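Local atomic coordinates of glutathione s-transferase protein (Ralstonia solanacearum, PDB entry 3TOU), a protein that binds glutathione and, as its family membership suggests, probably acts as a glutathione transferase that couples glutathione to electrophilic substrates. Residues Thr14-Val19 and Asp64-Ala69. Residues are numbered along the deposited sequence; the frame is centred on the assembly and turned at random.
Sequences TRKVRV and DSRVIA. With GSH (glutathione), chain C.
Ser65, reached by Lys16 from the neighbouring helix, meets the flat carboxylate of the glutathione γ-glutamyl end from the side of its two oxygens. Asp64 CB stands over one face of this group, 3.4 Å from GSH C1. Ser65 N, displaced from the carboxylate plane toward that same face, donates to GSH O11 over 2.9 Å, with a 154° angle at the hydrogen. Ser65 OG donates to GSH O12 at 2.6 Å. Its position between the backbone N and the carbonyl carbon (chi1 70°) lets hydroxyl and amide grip different oxygens. The Asp64 carboxylate takes GSH N1 on OD2 at 3.0 Å, while OD1 accepts the weak capping bond from Arg66 N; OD2 also forms a salt bridge with Arg66 of the second subunit, and Arg66 returns the pairing to Asp64 of that subunit.

Lys16 is extended until chi3 (61°), where the chain bends and brings NZ 3.0 Å from Ser65 OG, to which it donates. Salt bridges to Glu96 and Asp100 also hold NZ, and Asp100 pairs with Arg66 too. The two branches of Val17 divide the packing: CG2 lies 3.8 Å from Ser65 O, and CG1 meets Ile68 CG2 at 3.5 Å, a tight carbon pair where the side chains cross nearly perpendicularly.

Segments 14-19 and 65-69 run side by side, axes 9.2 Å apart and nearly parallel, as do helices of the thioredoxin-like N-terminal domain of glutathione transferases; Val17 also touches Leu5 of strand 4-7. Ser65 thus accepts from Lys16 and donates to glutathione, a buried chain of two hydrogen bonds that would polarise the hydroxyl toward GSH O12. The hydroxyl, the Ser65 amide and the start of helix 65-74 would together favour a carboxylate anion, and Asp64 OD2 is consistent with a protonated amino group on GSH N1.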
loop_
_atom_site.group_PDB
_atom_site.type_symbol
_atom_site.label_atom_id
_atom_site.label_comp_id
_atom_site.label_asym_id
_atom_site.label_seq_id
_atom_site.Cartn_x
_atom_site.Cartn_y
_atom_site.Cartn_z
ATOM N N THR A 14 -3.320 -10.895 -1.375
ATOM C CA THR A 14 -4.319 -11.618 -2.160
ATOM C C THR A 14 -5.383 -12.196 -1.239
ATOM O O THR A 14 -6.569 -12.102 -1.540
ATOM C CB THR A 14 -3.679 -12.741 -3.010
ATOM O OG1 THR A 14 -2.757 -12.149 -3.942
ATOM C CG2 THR A 14 -4.751 -13.531 -3.810
ATOM N N ARG A 15 -4.956 -12.766 -0.116
ATOM C CA ARG A 15 -5.915 -13.315 0.836
ATOM C C ARG A 15 -6.896 -12.256 1.295
ATOM O O ARG A 15 -8.101 -12.519 1.347
ATOM C CB ARG A 15 -5.249 -13.954 2.045
ATOM C CG ARG A 15 -6.273 -14.761 2.833
ATOM C CD ARG A 15 -5.750 -15.214 4.165
ATOM N NE ARG A 15 -6.686 -16.175 4.743
ATOM C CZ ARG A 15 -6.425 -16.878 5.838
ATOM N NH1 ARG A 15 -5.277 -16.692 6.462
ATOM N NH2 ARG A 15 -7.301 -17.761 6.303
ATOM N N LYS A 16 -6.400 -11.053 1.600
ATOM C CA LYS A 16 -7.307 -9.967 2.018
ATOM C C LYS A 16 -8.433 -9.759 1.006
ATOM O O LYS A 16 -9.611 -9.688 1.368
ATOM C CB LYS A 16 -6.526 -8.666 2.240
ATOM C CG LYS A 16 -7.391 -7.489 2.719
ATOM C CD LYS A 16 -6.517 -6.249 2.982
ATOM C CE LYS A 16 -5.809 -5.783 1.719
ATOM N NZ LYS A 16 -5.141 -4.430 1.821
ATOM N N VAL A 17 -8.065 -9.712 -0.273
ATOM C CA VAL A 17 -9.043 -9.542 -1.336
ATOM C C VAL A 17 -10.005 -10.741 -1.406
ATOM O O VAL A 17 -11.217 -10.552 -1.542
ATOM C CB VAL A 17 -8.325 -9.336 -2.696
ATOM C CG1 VAL A 17 -9.330 -9.412 -3.846
ATOM C CG2 VAL A 17 -7.566 -8.003 -2.694
ATOM N N ARG A 18 -9.468 -11.954 -1.282
ATOM C CA ARG A 18 -10.291 -13.165 -1.377
ATOM C C ARG A 18 -11.299 -13.225 -0.241
ATOM O O ARG A 18 -12.439 -13.636 -0.451
ATOM C CB ARG A 18 -9.423 -14.427 -1.387
ATOM C CG ARG A 18 -8.596 -14.554 -2.674
ATOM C CD ARG A 18 -7.599 -15.690 -2.590
ATOM N NE ARG A 18 -8.243 -16.994 -2.488
ATOM C CZ ARG A 18 -7.734 -18.022 -1.811
ATOM N NH1 ARG A 18 -6.590 -17.896 -1.163
ATOM N NH2 ARG A 18 -8.371 -19.184 -1.783
ATOM N N VAL A 19 -10.868 -12.814 0.954
ATOM C CA VAL A 19 -11.774 -12.754 2.107
ATOM C C VAL A 19 -12.886 -11.733 1.870
ATOM O O VAL A 19 -14.052 -12.018 2.136
ATOM C CB VAL A 19 -11.030 -12.461 3.421
ATOM C CG1 VAL A 19 -12.021 -12.244 4.592
ATOM C CG2 VAL A 19 -10.082 -13.633 3.733
ATOM N N ASP A 64 -3.855 -1.769 -6.284
ATOM C CA ASP A 64 -3.367 -2.942 -5.548
ATOM C C ASP A 64 -4.469 -3.519 -4.652
ATOM O O ASP A 64 -5.652 -3.274 -4.906
ATOM C CB ASP A 64 -2.124 -2.558 -4.752
ATOM C CG ASP A 64 -2.392 -1.490 -3.689
ATOM O OD1 ASP A 64 -3.553 -1.018 -3.506
ATOM O OD2 ASP A 64 -1.412 -1.140 -2.992
ATOM N N SER A 65 -4.100 -4.286 -3.624
ATOM C CA SER A 65 -5.104 -4.948 -2.779
ATOM C C SER A 65 -6.080 -3.990 -2.117
ATOM O O SER A 65 -7.255 -4.315 -1.965
ATOM C CB SER A 65 -4.445 -5.827 -1.715
ATOM O OG SER A 65 -3.794 -5.039 -0.733
ATOM N N ARG A 66 -5.616 -2.794 -1.748
ATOM C CA ARG A 66 -6.507 -1.813 -1.101
ATOM C C ARG A 66 -7.551 -1.294 -2.078
ATOM O O ARG A 66 -8.727 -1.135 -1.719
ATOM C CB ARG A 66 -5.719 -0.624 -0.577
ATOM C CG ARG A 66 -4.734 -0.961 0.488
ATOM C CD ARG A 66 -4.353 0.320 1.193
ATOM N NE ARG A 66 -3.132 0.130 1.949
ATOM C CZ ARG A 66 -2.459 1.102 2.548
ATOM N NH1 ARG A 66 -2.906 2.361 2.501
ATOM N NH2 ARG A 66 -1.333 0.795 3.199
ATOM N N VAL A 67 -7.117 -1.049 -3.315
ATOM C CA VAL A 67 -8.018 -0.552 -4.350
ATOM C C VAL A 67 -9.068 -1.616 -4.705
ATOM O O VAL A 67 -10.258 -1.303 -4.859
ATOM C CB VAL A 67 -7.218 -0.140 -5.620
ATOM C CG1 VAL A 67 -8.162 0.338 -6.738
ATOM C CG2 VAL A 67 -6.200 0.977 -5.277
ATOM N N ILE A 68 -8.611 -2.860 -4.833
ATOM C CA ILE A 68 -9.499 -3.990 -5.164
ATOM C C ILE A 68 -10.539 -4.194 -4.049
ATOM O O ILE A 68 -11.735 -4.314 -4.333
ATOM C CB ILE A 68 -8.712 -5.290 -5.440
ATOM C CG1 ILE A 68 -7.793 -5.137 -6.669
ATOM C CG2 ILE A 68 -9.674 -6.487 -5.673
ATOM C CD1 ILE A 68 -6.636 -6.145 -6.692
ATOM N N ALA A 69 -10.081 -4.215 -2.795
ATOM C CA ALA A 69 -10.979 -4.396 -1.645
ATOM C C ALA A 69 -12.024 -3.291 -1.590
ATOM O O ALA A 69 -13.208 -3.558 -1.323
ATOM C CB ALA A 69 -10.187 -4.447 -0.327
HETATM N N1 GSH C . 0.849 -2.950 -2.362
HETATM C CA1 GSH C . 0.520 -4.309 -2.815
HETATM C C1 GSH C . -0.866 -4.721 -2.378
HETATM O O11 GSH C . -1.540 -5.488 -3.111
HETATM O O12 GSH C . -1.370 -4.287 -1.322
HETATM C CB1 GSH C . 1.564 -5.328 -2.354
HETATM C CG1 GSH C . 1.476 -6.601 -3.213
HETATM C CD1 GSH C . 2.701 -7.485 -3.101
HETATM O OE1 GSH C . 3.934 -6.951 -2.683
HETATM N N2 GSH C . 2.549 -8.768 -3.437
HETATM C CA2 GSH C . 3.693 -9.668 -3.557
HETATM C C2 GSH C . 4.291 -9.533 -4.915
HETATM O O2 GSH C . 3.390 -9.764 -5.939
HETATM C CB2 GSH C . 3.258 -11.132 -3.443
HETATM S SG2 GSH C . 2.654 -11.474 -1.775
HETATM N N3 GSH C . 5.579 -9.225 -5.095
HETATM C CA3 GSH C . 6.231 -9.437 -6.383
HETATM C C3 GSH C . 7.218 -8.361 -6.745
HETATM O O31 GSH C . 7.925 -8.449 -7.769
HETATM O O32 GSH C . 7.354 -7.371 -6.023
#